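Long-range contacts in putative 3-hydroxybutyryl-CoA dehydratase (Rhodopseudomonas palustris, PDB 3HIN), which probably acts as a lyase of the enoyl-CoA hydratase/isomerase family, consistent with hydration and dehydration of acyl-CoA thioesters: residues K36-D42 against S78-R83; V107-L113 against A128-A133; E134-A140 against R175-A179; L158-I162 against V184-S188. All coordinates share one frame; numbering follows the deposited sequence.

Interaction 1: residues K36-D42 against S78-R83; sequences KRNALND and SELRER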
loop_
_atom_site.group_PDB
_atom_site.type_symbol
_atom_site.label_atom_id
_atom_site.label_comp_id
_atom_site.label_asym_id
_atom_site.label_seq_id
_atom_site.Cartn_x
_atom_site.Cartn_y
_atom_site.Cartn_z
ATOM N N LYS A 36 -30.370 18.279 6.792
ATOM C CA LYS A 36 -28.951 18.260 7.090
ATOM C C LYS A 36 -28.074 18.161 5.849
ATOM O O LYS A 36 -27.036 17.496 5.863
ATOM C CB LYS A 36 -28.650 17.157 8.083
ATOM C CG LYS A 36 -29.507 15.952 7.910
ATOM C CD LYS A 36 -30.210 15.570 9.197
ATOM C CE LYS A 36 -29.392 15.897 10.436
ATOM N NZ LYS A 36 -29.686 14.940 11.520
ATOM N N ARG A 37 -28.485 18.849 4.779
ATOM C CA ARG A 37 -27.628 19.014 3.598
ATOM C C ARG A 37 -27.140 17.657 3.158
ATOM O O ARG A 37 -25.979 17.499 2.790
ATOM C CB ARG A 37 -26.438 19.983 3.889
ATOM C CG ARG A 37 -26.891 21.377 4.548
ATOM C CD ARG A 37 -25.709 22.404 4.601
ATOM N NE ARG A 37 -24.697 22.001 5.589
ATOM C CZ ARG A 37 -23.391 22.311 5.565
ATOM N NH1 ARG A 37 -22.863 23.035 4.571
ATOM N NH2 ARG A 37 -22.597 21.870 6.545
ATOM N N ASN A 38 -28.019 16.654 3.249
ATOM C CA ASN A 38 -27.723 15.361 2.670
ATOM C C ASN A 38 -26.499 14.737 3.312
ATOM O O ASN A 38 -25.722 13.988 2.680
ATOM C CB ASN A 38 -27.564 15.499 1.138
ATOM C CG ASN A 38 -28.884 15.848 0.433
ATOM O OD1 ASN A 38 -29.981 15.596 0.979
ATOM N ND2 ASN A 38 -28.792 16.498 -0.760
ATOM N N ALA A 39 -26.294 15.083 4.580
ATOM C CA ALA A 39 -25.342 14.410 5.395
ATOM C C ALA A 39 -25.503 12.885 5.280
ATOM O O ALA A 39 -26.595 12.333 5.471
ATOM C CB ALA A 39 -25.503 14.866 6.868
ATOM N N LEU A 40 -24.402 12.210 4.972
ATOM C CA LEU A 40 -24.373 10.748 4.833
ATOM C C LEU A 40 -24.433 10.081 6.193
ATOM O O LEU A 40 -23.857 10.597 7.124
ATOM C CB LEU A 40 -23.085 10.313 4.117
ATOM C CG LEU A 40 -22.753 11.095 2.853
ATOM C CD1 LEU A 40 -21.412 10.568 2.245
ATOM C CD2 LEU A 40 -23.981 11.120 1.818
ATOM N N ASN A 41 -25.170 8.966 6.310
ATOM C CA ASN A 41 -25.201 8.152 7.537
ATOM C C ASN A 41 -25.317 6.701 7.142
ATOM O O ASN A 41 -25.483 6.399 5.945
ATOM C CB ASN A 41 -26.355 8.570 8.487
ATOM C CG ASN A 41 -27.744 8.292 7.893
ATOM O OD1 ASN A 41 -27.902 7.762 6.779
ATOM N ND2 ASN A 41 -28.760 8.618 8.658
ATOM N N ASP A 42 -25.284 5.792 8.102
ATOM C CA ASP A 42 -25.204 4.370 7.720
ATOM C C ASP A 42 -26.389 3.865 6.954
ATOM O O ASP A 42 -26.234 3.054 6.066
ATOM C CB ASP A 42 -24.925 3.429 8.889
ATOM C CG ASP A 42 -23.581 3.721 9.576
ATOM O OD1 ASP A 42 -22.700 4.274 8.905
ATOM O OD2 ASP A 42 -23.399 3.407 10.797
ATOM N N SER A 78 -24.235 15.013 13.759
ATOM C CA SER A 78 -25.175 14.720 14.846
ATOM C C SER A 78 -25.338 13.225 15.117
ATOM O O SER A 78 -26.060 12.820 16.017
ATOM C CB SER A 78 -26.573 15.321 14.535
ATOM O OG SER A 78 -27.177 14.751 13.364
ATOM N N GLU A 79 -24.710 12.391 14.317
ATOM C CA GLU A 79 -24.971 10.984 14.412
ATOM C C GLU A 79 -23.681 10.220 14.619
ATOM O O GLU A 79 -23.608 9.035 14.319
ATOM C CB GLU A 79 -25.731 10.534 13.162
ATOM C CG GLU A 79 -27.255 10.830 13.238
ATOM C CD GLU A 79 -28.106 10.294 12.042
ATOM O OE1 GLU A 79 -27.773 9.235 11.432
ATOM O OE2 GLU A 79 -29.162 10.926 11.761
ATOM N N LEU A 80 -22.651 10.897 15.116
ATOM C CA LEU A 80 -21.426 10.213 15.496
ATOM C C LEU A 80 -21.688 9.097 16.478
ATOM O O LEU A 80 -22.378 9.263 17.483
ATOM C CB LEU A 80 -20.419 11.148 16.150
ATOM C CG LEU A 80 -19.625 12.042 15.214
ATOM C CD1 LEU A 80 -20.425 13.310 15.015
ATOM C CD2 LEU A 80 -18.292 12.320 15.856
ATOM N N ARG A 81 -21.096 7.960 16.167
ATOM C CA ARG A 81 -21.135 6.827 17.026
ATOM C C ARG A 81 -19.692 6.581 17.469
ATOM O O ARG A 81 -18.756 6.627 16.650
ATOM C CB ARG A 81 -21.658 5.656 16.240
ATOM C CG ARG A 81 -22.661 4.913 16.969
ATOM C CD ARG A 81 -22.616 3.475 16.540
ATOM N NE ARG A 81 -23.118 3.316 15.184
ATOM C CZ ARG A 81 -24.402 3.314 14.844
ATOM N NH1 ARG A 81 -24.735 3.161 13.560
ATOM N NH2 ARG A 81 -25.345 3.464 15.772
ATOM N N GLU A 82 -19.521 6.381 18.779
ATOM C CA GLU A 82 -18.232 6.102 19.422
ATOM C C GLU A 82 -17.788 4.692 19.044
ATOM O O GLU A 82 -18.599 3.721 19.084
ATOM C CB GLU A 82 -18.365 6.222 20.930
ATOM C CG GLU A 82 -19.638 5.510 21.473
ATOM C CD GLU A 82 -20.211 6.163 22.735
ATOM O OE1 GLU A 82 -21.318 6.781 22.662
ATOM O OE2 GLU A 82 -19.541 6.046 23.791
ATOM N N ARG A 83 -16.500 4.601 18.674
ATOM C CA ARG A 83 -15.943 3.443 17.978
ATOM C C ARG A 83 -14.483 3.250 18.362
ATOM O O ARG A 83 -13.670 4.196 18.299
ATOM C CB ARG A 83 -16.056 3.634 16.448
ATOM C CG ARG A 83 -17.450 3.459 15.919
ATOM C CD ARG A 83 -17.477 3.388 14.396
ATOM N NE ARG A 83 -18.788 2.917 13.904
ATOM C CZ ARG A 83 -19.712 3.710 13.364
ATOM N NH1 ARG A 83 -19.479 5.011 13.266
ATOM N NH2 ARG A 83 -20.866 3.206 12.929
#
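A first torsion of 66° sets CG of Asn41 between its backbone N and carbonyl carbon and brings the amide ND2 to within 3.0 Å of OE1 of Glu79, a hydrogen bond on the syn side of the carboxylate. Glu79 meets it with CG beside its own backbone N and an extended chain beyond. The amide and carboxylate planes are turned 40° apart. OD1 of the same amide caps N of Leu44 at the start of helix 42-51. Glu79 OE2 pairs with Arg33.

Lys36 reaches across with a bent chain, and its NZ bonds to OG of Ser78 at 3.1 Å. That hydroxyl also bonds to Asp76. NZ stays 4.1 Å from OE2 of Glu79, too far for a salt bridge. With an alanine here the amine is gone, and Ser78 OG would probably lose this bond and the Glu79 carboxylate a nearby balancing charge.

At the far end, OD2 of Asp42 forms a salt-bridge network with Arg81 and Arg83. NH1 of Arg81 comes on the anti side at 3.1 Å, and the Arg83 NH2 bond, at 3.3 Å, is weak. OD1 of Asp42 turns to His91 and Trp95 of helix 85-103. This surface contact joins a loop running into helix 42-51 to the loop before helix 85-103, mainly through polar groups. The shared carboxylate probably offsets the charge of two closely placed arginines, with Arg81 CB over one face of the Arg83 guanidinium.

Interaction 2: residues V107-L113 against A128-A133; sequences VPVIAAL and AHIRVA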
loop_
_atom_site.group_PDB
_atom_site.type_symbol
_atom_site.label_atom_id
_atom_site.label_comp_id
_atom_site.label_asym_id
_atom_site.label_seq_id
_atom_site.Cartn_x
_atom_site.Cartn_y
_atom_site.Cartn_z
ATOM N N VAL A 107 -22.740 0.053 -15.218
ATOM C CA VAL A 107 -22.977 1.205 -16.091
ATOM C C VAL A 107 -22.341 2.477 -15.565
ATOM O O VAL A 107 -21.980 2.563 -14.372
ATOM C CB VAL A 107 -24.487 1.401 -16.269
ATOM C CG1 VAL A 107 -25.051 0.151 -16.949
ATOM C CG2 VAL A 107 -25.173 1.734 -14.918
ATOM N N PRO A 108 -22.193 3.495 -16.449
ATOM C CA PRO A 108 -21.510 4.665 -15.862
ATOM C C PRO A 108 -22.382 5.427 -14.864
ATOM O O PRO A 108 -23.596 5.551 -15.053
ATOM C CB PRO A 108 -21.232 5.571 -17.038
ATOM C CG PRO A 108 -21.715 4.844 -18.292
ATOM C CD PRO A 108 -22.241 3.513 -17.932
ATOM N N VAL A 109 -21.717 5.973 -13.852
ATOM C CA VAL A 109 -22.361 6.789 -12.826
ATOM C C VAL A 109 -21.935 8.245 -12.974
ATOM O O VAL A 109 -20.723 8.560 -13.039
ATOM C CB VAL A 109 -21.979 6.297 -11.460
ATOM C CG1 VAL A 109 -22.669 7.126 -10.366
ATOM C CG2 VAL A 109 -22.330 4.819 -11.331
ATOM N N ILE A 110 -22.940 9.129 -13.021
ATOM C CA ILE A 110 -22.706 10.538 -13.157
ATOM C C ILE A 110 -23.192 11.208 -11.881
ATOM O O ILE A 110 -24.322 10.988 -11.483
ATOM C CB ILE A 110 -23.467 11.116 -14.440
ATOM C CG1 ILE A 110 -23.039 10.347 -15.709
ATOM C CG2 ILE A 110 -23.218 12.641 -14.631
ATOM C CD1 ILE A 110 -24.161 9.660 -16.384
ATOM N N ALA A 111 -22.380 12.065 -11.282
ATOM C CA ALA A 111 -22.810 12.815 -10.088
ATOM C C ALA A 111 -23.094 14.279 -10.466
ATOM O O ALA A 111 -22.252 14.937 -11.092
ATOM C CB ALA A 111 -21.713 12.739 -9.017
ATOM N N ALA A 112 -24.281 14.770 -10.123
ATOM C CA ALA A 112 -24.662 16.126 -10.383
ATOM C C ALA A 112 -24.328 16.906 -9.141
ATOM O O ALA A 112 -24.898 16.621 -8.077
ATOM C CB ALA A 112 -26.198 16.186 -10.739
ATOM N N LEU A 113 -23.347 17.813 -9.215
ATOM C CA LEU A 113 -22.868 18.510 -8.009
ATOM C C LEU A 113 -23.404 19.950 -7.867
ATOM O O LEU A 113 -23.458 20.700 -8.818
ATOM C CB LEU A 113 -21.347 18.479 -7.950
ATOM C CG LEU A 113 -20.714 17.104 -8.220
ATOM C CD1 LEU A 113 -19.203 17.287 -8.151
ATOM C CD2 LEU A 113 -21.159 16.068 -7.206
ATOM N N ALA A 128 -17.812 8.370 -8.405
ATOM C CA ALA A 128 -18.549 8.477 -9.667
ATOM C C ALA A 128 -17.547 8.553 -10.807
ATOM O O ALA A 128 -16.392 8.927 -10.591
ATOM C CB ALA A 128 -19.379 9.687 -9.668
ATOM N N HIS A 129 -17.990 8.202 -12.009
ATOM C CA HIS A 129 -17.133 8.254 -13.186
ATOM C C HIS A 129 -17.026 9.597 -13.808
ATOM O O HIS A 129 -15.980 9.939 -14.323
ATOM C CB HIS A 129 -17.627 7.251 -14.238
ATOM C CG HIS A 129 -17.765 5.902 -13.672
ATOM N ND1 HIS A 129 -18.974 5.264 -13.547
ATOM C CD2 HIS A 129 -16.854 5.114 -13.055
ATOM C CE1 HIS A 129 -18.793 4.109 -12.927
ATOM N NE2 HIS A 129 -17.514 3.999 -12.620
ATOM N N ILE A 130 -18.140 10.327 -13.829
ATOM C CA ILE A 130 -18.215 11.714 -14.362
ATOM C C ILE A 130 -18.912 12.587 -13.315
ATOM O O ILE A 130 -19.871 12.173 -12.684
ATOM C CB ILE A 130 -19.026 11.718 -15.626
ATOM C CG1 ILE A 130 -18.344 10.852 -16.704
ATOM C CG2 ILE A 130 -19.385 13.168 -16.172
ATOM C CD1 ILE A 130 -19.265 10.617 -17.901
ATOM N N ARG A 131 -18.456 13.813 -13.163
ATOM C CA ARG A 131 -19.088 14.745 -12.244
ATOM C C ARG A 131 -19.428 15.934 -13.123
ATOM O O ARG A 131 -18.617 16.308 -14.022
ATOM C CB ARG A 131 -18.093 15.128 -11.103
ATOM C CG ARG A 131 -17.863 14.080 -9.999
ATOM C CD ARG A 131 -16.466 14.207 -9.312
ATOM N NE ARG A 131 -15.438 13.918 -10.323
ATOM C CZ ARG A 131 -15.187 12.692 -10.802
ATOM N NH1 ARG A 131 -14.291 12.523 -11.816
ATOM N NH2 ARG A 131 -15.799 11.612 -10.291
ATOM N N VAL A 132 -20.614 16.522 -12.884
ATOM C CA VAL A 132 -21.034 17.762 -13.495
ATOM C C VAL A 132 -21.296 18.702 -12.324
ATOM O O VAL A 132 -22.045 18.337 -11.376
ATOM C CB VAL A 132 -22.331 17.621 -14.317
ATOM C CG1 VAL A 132 -22.559 18.896 -15.067
ATOM C CG2 VAL A 132 -22.244 16.487 -15.286
ATOM N N ALA A 133 -20.646 19.860 -12.365
ATOM C CA ALA A 133 -20.742 20.834 -11.299
ATOM C C ALA A 133 -21.471 22.095 -11.779
ATOM O O ALA A 133 -21.057 22.708 -12.780
ATOM C CB ALA A 133 -19.366 21.170 -10.724
#
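Two neighbouring parallel strands of the larger sheet, 109-113 and 130-134, meet here in the core of the crotonase-type fold. Helix 120-127 lies between them in the chain. Ile110 pairs with Ile130, Ala111 with Arg131, Ala112 with Val132 and Leu113 with Ala133. Ala111 bonds to both sides of its partner: its N donates to Ile130 O at 2.9 Å, and its O accepts from Val132 N. Leu113 N closes the series on Val132 O at 2.6 Å.

At the start of the pairing a side chain joins in. Val109 O accepts from both His129 N and Ile130 N. The His129 ring returns the bond, as ND1 accepts from Val109 N at 2.8 Å, nearly straight at 171° and close to the ring plane. A first torsion of -53° keeps the ring beside its own backbone N, with its ND1 edge toward the start of the other strand. NE2 bonds to Gln103 O, which holds the other end of the ring. A leucine in place of His129 would probably leave Val109 N without its acceptor and Gln103 O without this donor.

On one face of the sheet, CG2 of Ile110 packs against CG2 of Val132 at 4.0 Å, under helix 197-208. On the other, CD1 of Leu113 lies along CB of Arg131 at 3.8 Å. The Arg131 guanidinium then bends back to Ala128 O and Ala125 O. With ND1 accepting and NE2 donating, the imidazole is probably neutral, with its proton on NE2.

Interaction 3: residues E134-A140 against R175-A179; sequences EASAYYA and RVYSA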
loop_
_atom_site.group_PDB
_atom_site.type_symbol
_atom_site.label_atom_id
_atom_site.label_comp_id
_atom_site.label_asym_id
_atom_site.label_seq_id
_atom_site.Cartn_x
_atom_site.Cartn_y
_atom_site.Cartn_z
ATOM N N GLU A 134 -22.591 22.414 -11.088
ATOM C CA GLU A 134 -23.238 23.753 -11.100
ATOM C C GLU A 134 -22.368 24.848 -10.462
ATOM O O GLU A 134 -21.504 24.525 -9.641
ATOM C CB GLU A 134 -24.504 23.701 -10.218
ATOM C CG GLU A 134 -25.709 23.558 -10.959
ATOM C CD GLU A 134 -26.932 23.314 -10.101
ATOM O OE1 GLU A 134 -27.283 24.093 -9.175
ATOM O OE2 GLU A 134 -27.573 22.330 -10.461
ATOM N N ALA A 135 -22.638 26.136 -10.743
ATOM C CA ALA A 135 -21.791 27.179 -10.177
ATOM C C ALA A 135 -21.681 27.142 -8.640
ATOM O O ALA A 135 -20.654 27.540 -8.097
ATOM C CB ALA A 135 -22.264 28.541 -10.612
ATOM N N SER A 136 -22.733 26.690 -7.937
ATOM C CA SER A 136 -22.788 26.787 -6.463
ATOM C C SER A 136 -21.955 25.679 -5.773
ATOM O O SER A 136 -21.725 25.727 -4.553
ATOM C CB SER A 136 -24.241 26.675 -5.991
ATOM O OG SER A 136 -24.701 25.352 -6.344
ATOM N N ALA A 137 -21.478 24.698 -6.537
ATOM C CA ALA A 137 -20.828 23.516 -5.918
ATOM C C ALA A 137 -19.539 24.026 -5.320
ATOM O O ALA A 137 -18.867 24.911 -5.911
ATOM C CB ALA A 137 -20.581 22.424 -6.971
ATOM N N TYR A 138 -19.195 23.532 -4.138
ATOM C CA TYR A 138 -17.904 23.890 -3.543
ATOM C C TYR A 138 -17.350 22.692 -2.798
ATOM O O TYR A 138 -18.121 21.873 -2.292
ATOM C CB TYR A 138 -18.004 25.127 -2.633
ATOM C CG TYR A 138 -18.962 24.984 -1.470
ATOM C CD1 TYR A 138 -18.511 24.563 -0.243
ATOM C CD2 TYR A 138 -20.328 25.280 -1.599
ATOM C CE1 TYR A 138 -19.365 24.427 0.837
ATOM C CE2 TYR A 138 -21.221 25.181 -0.497
ATOM C CZ TYR A 138 -20.708 24.742 0.709
ATOM O OH TYR A 138 -21.501 24.595 1.812
ATOM N N TYR A 139 -16.025 22.601 -2.752
ATOM C CA TYR A 139 -15.308 21.378 -2.379
ATOM C C TYR A 139 -14.403 21.642 -1.192
ATOM O O TYR A 139 -13.755 22.737 -1.100
ATOM C CB TYR A 139 -14.398 20.936 -3.497
ATOM C CG TYR A 139 -15.093 20.761 -4.819
ATOM C CD1 TYR A 139 -15.904 19.630 -5.051
ATOM C CD2 TYR A 139 -14.988 21.731 -5.818
ATOM C CE1 TYR A 139 -16.568 19.462 -6.229
ATOM C CE2 TYR A 139 -15.669 21.581 -7.060
ATOM C CZ TYR A 139 -16.431 20.425 -7.247
ATOM O OH TYR A 139 -17.104 20.218 -8.414
ATOM N N ALA A 140 -14.389 20.687 -0.265
ATOM C CA ALA A 140 -13.552 20.804 0.897
ATOM C C ALA A 140 -13.418 19.480 1.603
ATOM O O ALA A 140 -14.312 18.597 1.503
ATOM C CB ALA A 140 -14.109 21.836 1.884
ATOM N N ARG A 175 -8.626 24.372 2.818
ATOM C CA ARG A 175 -8.881 25.186 1.648
ATOM C C ARG A 175 -10.163 24.740 0.951
ATOM O O ARG A 175 -10.402 23.530 0.834
ATOM C CB ARG A 175 -7.778 25.066 0.650
ATOM C CG ARG A 175 -8.000 25.944 -0.550
ATOM C CD ARG A 175 -6.696 26.132 -1.193
ATOM N NE ARG A 175 -6.658 27.095 -2.280
ATOM C CZ ARG A 175 -5.557 27.208 -3.010
ATOM N NH1 ARG A 175 -4.517 26.450 -2.663
ATOM N NH2 ARG A 175 -5.467 28.061 -4.024
ATOM N N VAL A 176 -10.968 25.716 0.501
ATOM C CA VAL A 176 -12.169 25.439 -0.280
ATOM C C VAL A 176 -11.965 25.872 -1.753
ATOM O O VAL A 176 -11.274 26.843 -2.051
ATOM C CB VAL A 176 -13.365 26.176 0.356
ATOM C CG1 VAL A 176 -14.691 25.839 -0.358
ATOM C CG2 VAL A 176 -13.442 25.916 1.924
ATOM N N TYR A 177 -12.571 25.116 -2.664
ATOM C CA TYR A 177 -12.565 25.391 -4.077
ATOM C C TYR A 177 -14.021 25.596 -4.569
ATOM O O TYR A 177 -14.934 24.824 -4.209
ATOM C CB TYR A 177 -11.924 24.202 -4.775
ATOM C CG TYR A 177 -10.363 24.122 -4.658
ATOM C CD1 TYR A 177 -9.551 25.075 -5.274
ATOM C CD2 TYR A 177 -9.730 23.125 -3.960
ATOM C CE1 TYR A 177 -8.136 25.011 -5.225
ATOM C CE2 TYR A 177 -8.323 23.058 -3.871
ATOM C CZ TYR A 177 -7.537 24.007 -4.522
ATOM O OH TYR A 177 -6.180 24.014 -4.466
ATOM N N SER A 178 -14.257 26.619 -5.382
ATOM C CA SER A 178 -15.523 26.734 -6.075
ATOM C C SER A 178 -15.645 25.728 -7.236
ATOM O O SER A 178 -14.685 25.059 -7.647
ATOM C CB SER A 178 -15.692 28.188 -6.657
ATOM O OG SER A 178 -14.585 28.489 -7.520
ATOM N N ALA A 179 -16.851 25.680 -7.799
ATOM C CA ALA A 179 -17.092 24.883 -8.989
ATOM C C ALA A 179 -16.173 25.356 -10.158
ATOM O O ALA A 179 -15.593 24.546 -10.847
ATOM C CB ALA A 179 -18.522 25.021 -9.349
HETATM O O HOH W 1 -15.924 21.691 -10.541
#
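Tyr177 O receives Tyr139 N at 2.9 Å, in the carbonyl plane, and CA of Tyr138 also leans on it at 3.2 Å. The return bond runs from Tyr177 N to Tyr139 O at 3.1 Å. Together they make Tyr139 and Tyr177 an antiparallel hydrogen-bonded pair. Tyr138 and Ser178 form the non-hydrogen-bonded pair beside it.

The Tyr139 ring lies along the second strand. Its first torsion of -55° sets CG beside the backbone N. From there the CD2 and CE2 edge runs past the backbone, and Ser178 O sits near the ring plane, 3.7 Å from CE2. At the far end of the ring, OH shares a water with Ala179 O. The hydroxyl is 2.8 Å from that water, which donates to the Ala179 carbonyl. This water links the strand to the first turn of helix 179-185.

Apolar contacts flank the pairing. CG1 of Val176 lies beside CD1 of Tyr138 at 4.0 Å, the two side chains pointing the same way. CG2 of Val176 meets CB of Ala140 at 4.1 Å. Beyond the strand end, the methyl of Ala179 packs against that of Ala137.

Strand 138-140 is the middle of a small three-stranded sheet, with 116-118 on one flank and 177-178 on the other. Ser178 caps the helix that follows. The Tyr139 ring stacks with Phe187, just past the end of that helix, while the Tyr177 ring meets it with planes about 50° apart and also packs on Met170 of helix 164-173.

Interaction 4: residues L158-I162 against V184-S188; sequences LPRLI and VHGFS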
loop_
_atom_site.group_PDB
_atom_site.type_symbol
_atom_site.label_atom_id
_atom_site.label_comp_id
_atom_site.label_asym_id
_atom_site.label_seq_id
_atom_site.Cartn_x
_atom_site.Cartn_y
_atom_site.Cartn_z
ATOM N N LEU A 158 -9.283 10.734 -4.919
ATOM C CA LEU A 158 -9.125 12.169 -5.187
ATOM C C LEU A 158 -7.734 12.540 -5.777
ATOM O O LEU A 158 -7.658 13.288 -6.766
ATOM C CB LEU A 158 -9.398 12.998 -3.946
ATOM C CG LEU A 158 -9.338 14.521 -4.194
ATOM C CD1 LEU A 158 -10.360 15.013 -5.197
ATOM C CD2 LEU A 158 -9.614 15.354 -2.866
ATOM N N PRO A 159 -6.638 12.028 -5.197
ATOM C CA PRO A 159 -5.392 12.411 -5.818
ATOM C C PRO A 159 -5.363 12.032 -7.271
ATOM O O PRO A 159 -4.633 12.629 -8.019
ATOM C CB PRO A 159 -4.331 11.548 -5.083
ATOM C CG PRO A 159 -4.898 11.238 -3.795
ATOM C CD PRO A 159 -6.443 11.114 -4.061
ATOM N N ARG A 160 -6.108 11.005 -7.686
ATOM C CA ARG A 160 -6.072 10.642 -9.130
ATOM C C ARG A 160 -6.781 11.731 -9.947
ATOM O O ARG A 160 -6.532 11.859 -11.113
ATOM C CB ARG A 160 -6.723 9.306 -9.435
ATOM C CG ARG A 160 -5.885 8.110 -8.926
ATOM C CD ARG A 160 -6.783 6.819 -8.773
ATOM N NE ARG A 160 -5.949 5.630 -8.734
ATOM C CZ ARG A 160 -5.144 5.272 -7.740
ATOM N NH1 ARG A 160 -4.383 4.154 -7.825
ATOM N NH2 ARG A 160 -5.154 5.953 -6.625
ATOM N N LEU A 161 -7.682 12.487 -9.311
ATOM C CA LEU A 161 -8.361 13.556 -10.012
ATOM C C LEU A 161 -7.576 14.878 -9.979
ATOM O O LEU A 161 -7.537 15.583 -10.970
ATOM C CB LEU A 161 -9.782 13.758 -9.380
ATOM C CG LEU A 161 -10.705 12.540 -9.499
ATOM C CD1 LEU A 161 -12.138 12.854 -8.958
ATOM C CD2 LEU A 161 -10.820 12.171 -11.055
ATOM N N ILE A 162 -6.977 15.217 -8.837
ATOM C CA ILE A 162 -6.445 16.572 -8.570
ATOM C C ILE A 162 -5.007 16.582 -8.100
ATOM O O ILE A 162 -4.400 17.655 -7.949
ATOM C CB ILE A 162 -7.261 17.276 -7.526
ATOM C CG1 ILE A 162 -7.001 16.743 -6.101
ATOM C CG2 ILE A 162 -8.759 17.277 -7.914
ATOM C CD1 ILE A 162 -7.531 17.677 -5.012
ATOM N N VAL A 184 -11.147 23.295 -13.271
ATOM C CA VAL A 184 -9.784 23.471 -13.741
ATOM C C VAL A 184 -8.822 22.510 -13.017
ATOM O O VAL A 184 -7.855 22.006 -13.627
ATOM C CB VAL A 184 -9.266 24.945 -13.598
ATOM C CG1 VAL A 184 -7.758 25.015 -13.916
ATOM C CG2 VAL A 184 -10.128 26.011 -14.455
ATOM N N HIS A 185 -9.037 22.291 -11.704
ATOM C CA HIS A 185 -8.070 21.455 -10.948
ATOM C C HIS A 185 -8.361 19.988 -11.053
ATOM O O HIS A 185 -7.504 19.168 -10.654
ATOM C CB HIS A 185 -7.973 21.820 -9.471
ATOM C CG HIS A 185 -7.659 23.255 -9.211
ATOM N ND1 HIS A 185 -6.531 23.873 -9.715
ATOM C CD2 HIS A 185 -8.293 24.187 -8.445
ATOM C CE1 HIS A 185 -6.487 25.131 -9.292
ATOM N NE2 HIS A 185 -7.550 25.353 -8.528
ATOM N N GLY A 186 -9.554 19.639 -11.575
ATOM C CA GLY A 186 -9.849 18.238 -11.838
ATOM C C GLY A 186 -11.014 17.658 -11.055
ATOM O O GLY A 186 -11.252 16.479 -11.139
ATOM N N PHE A 187 -11.743 18.485 -10.305
ATOM C CA PHE A 187 -12.810 17.985 -9.495
ATOM C C PHE A 187 -13.964 17.486 -10.344
ATOM O O PHE A 187 -14.653 16.538 -9.944
ATOM C CB PHE A 187 -13.311 19.032 -8.512
ATOM C CG PHE A 187 -12.316 19.348 -7.402
ATOM C CD1 PHE A 187 -12.457 18.770 -6.153
ATOM C CD2 PHE A 187 -11.247 20.200 -7.624
ATOM C CE1 PHE A 187 -11.580 19.070 -5.103
ATOM C CE2 PHE A 187 -10.383 20.516 -6.602
ATOM C CZ PHE A 187 -10.519 19.914 -5.340
ATOM N N SER A 188 -14.216 18.155 -11.476
ATOM C CA SER A 188 -15.300 17.750 -12.335
ATOM C C SER A 188 -14.889 17.823 -13.783
ATOM O O SER A 188 -14.088 18.680 -14.189
ATOM C CB SER A 188 -16.550 18.613 -12.115
ATOM O OG SER A 188 -16.386 19.985 -12.585
HETATM O O HOH W 2 -9.723 15.525 -13.318
HETATM O O HOH W 3 -4.987 19.790 -9.543
#
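Ile162 packs tightly against Phe187, while the backbones beside them are joined through water. CG2 of Ile162 stands over the centre of the Phe187 ring, 3.9 Å from the centroid and 13° off the ring normal, in a CH-pi contact. With CG1 of Ile162 at a first torsion of 75°, CG2 lies beside the backbone N, and the other branch carries CD1 to the rim of the ring, 3.7 Å from CZ. CD1 of Leu158 adds a looser touch on CE1 at 4.2 Å.

The CA atoms of the two segments are nearest at Ile162 and Gly186, where helix 179-185 has ended. Gly186 has a positive phi of 118°. A beta carbon there would run into Leu161 O and be jammed against His185 O, so the bare backbone lets the two segments approach. CB of Leu161 rests on Gly186 O at 3.6 Å.

Carbonyl groups face one another across the other side, and two waters serve them. One donates to Leu161 O and to Gly186 O. The second donates to Ile162 O at 2.7 Å and to His185 O. The contact therefore joins two helix ends that both present acceptors. Besides a CA-H...O contact from Ile162 CA to His185 O, water supplies the hydrogens these carbonyls lack across the contact, and much of the direct packing is on the Phe187 ring.

Overall arrangement
Interaction 2 is the core contact, its centre about 5 Å from the centre of the chain, and is built on strand pairing. Interaction 1 is its opposite: a loop-to-loop surface contact made of charged, amide and hydroxyl groups, its centre about 20 Å from that point. Interactions 3 and 4 are partly buried and lie between these extremes, one a short antiparallel pairing, the other helix ends joined by apolar packing and water. They share helix 179-185, which interaction 3 enters and interaction 4 leaves, and Tyr139 and Tyr177 meet Phe187 between them. Both touch interaction 2, through Leu113 with Glu134 and Arg131 with Phe187. Interaction 1 meets this group where Arg37 packs on Tyr138.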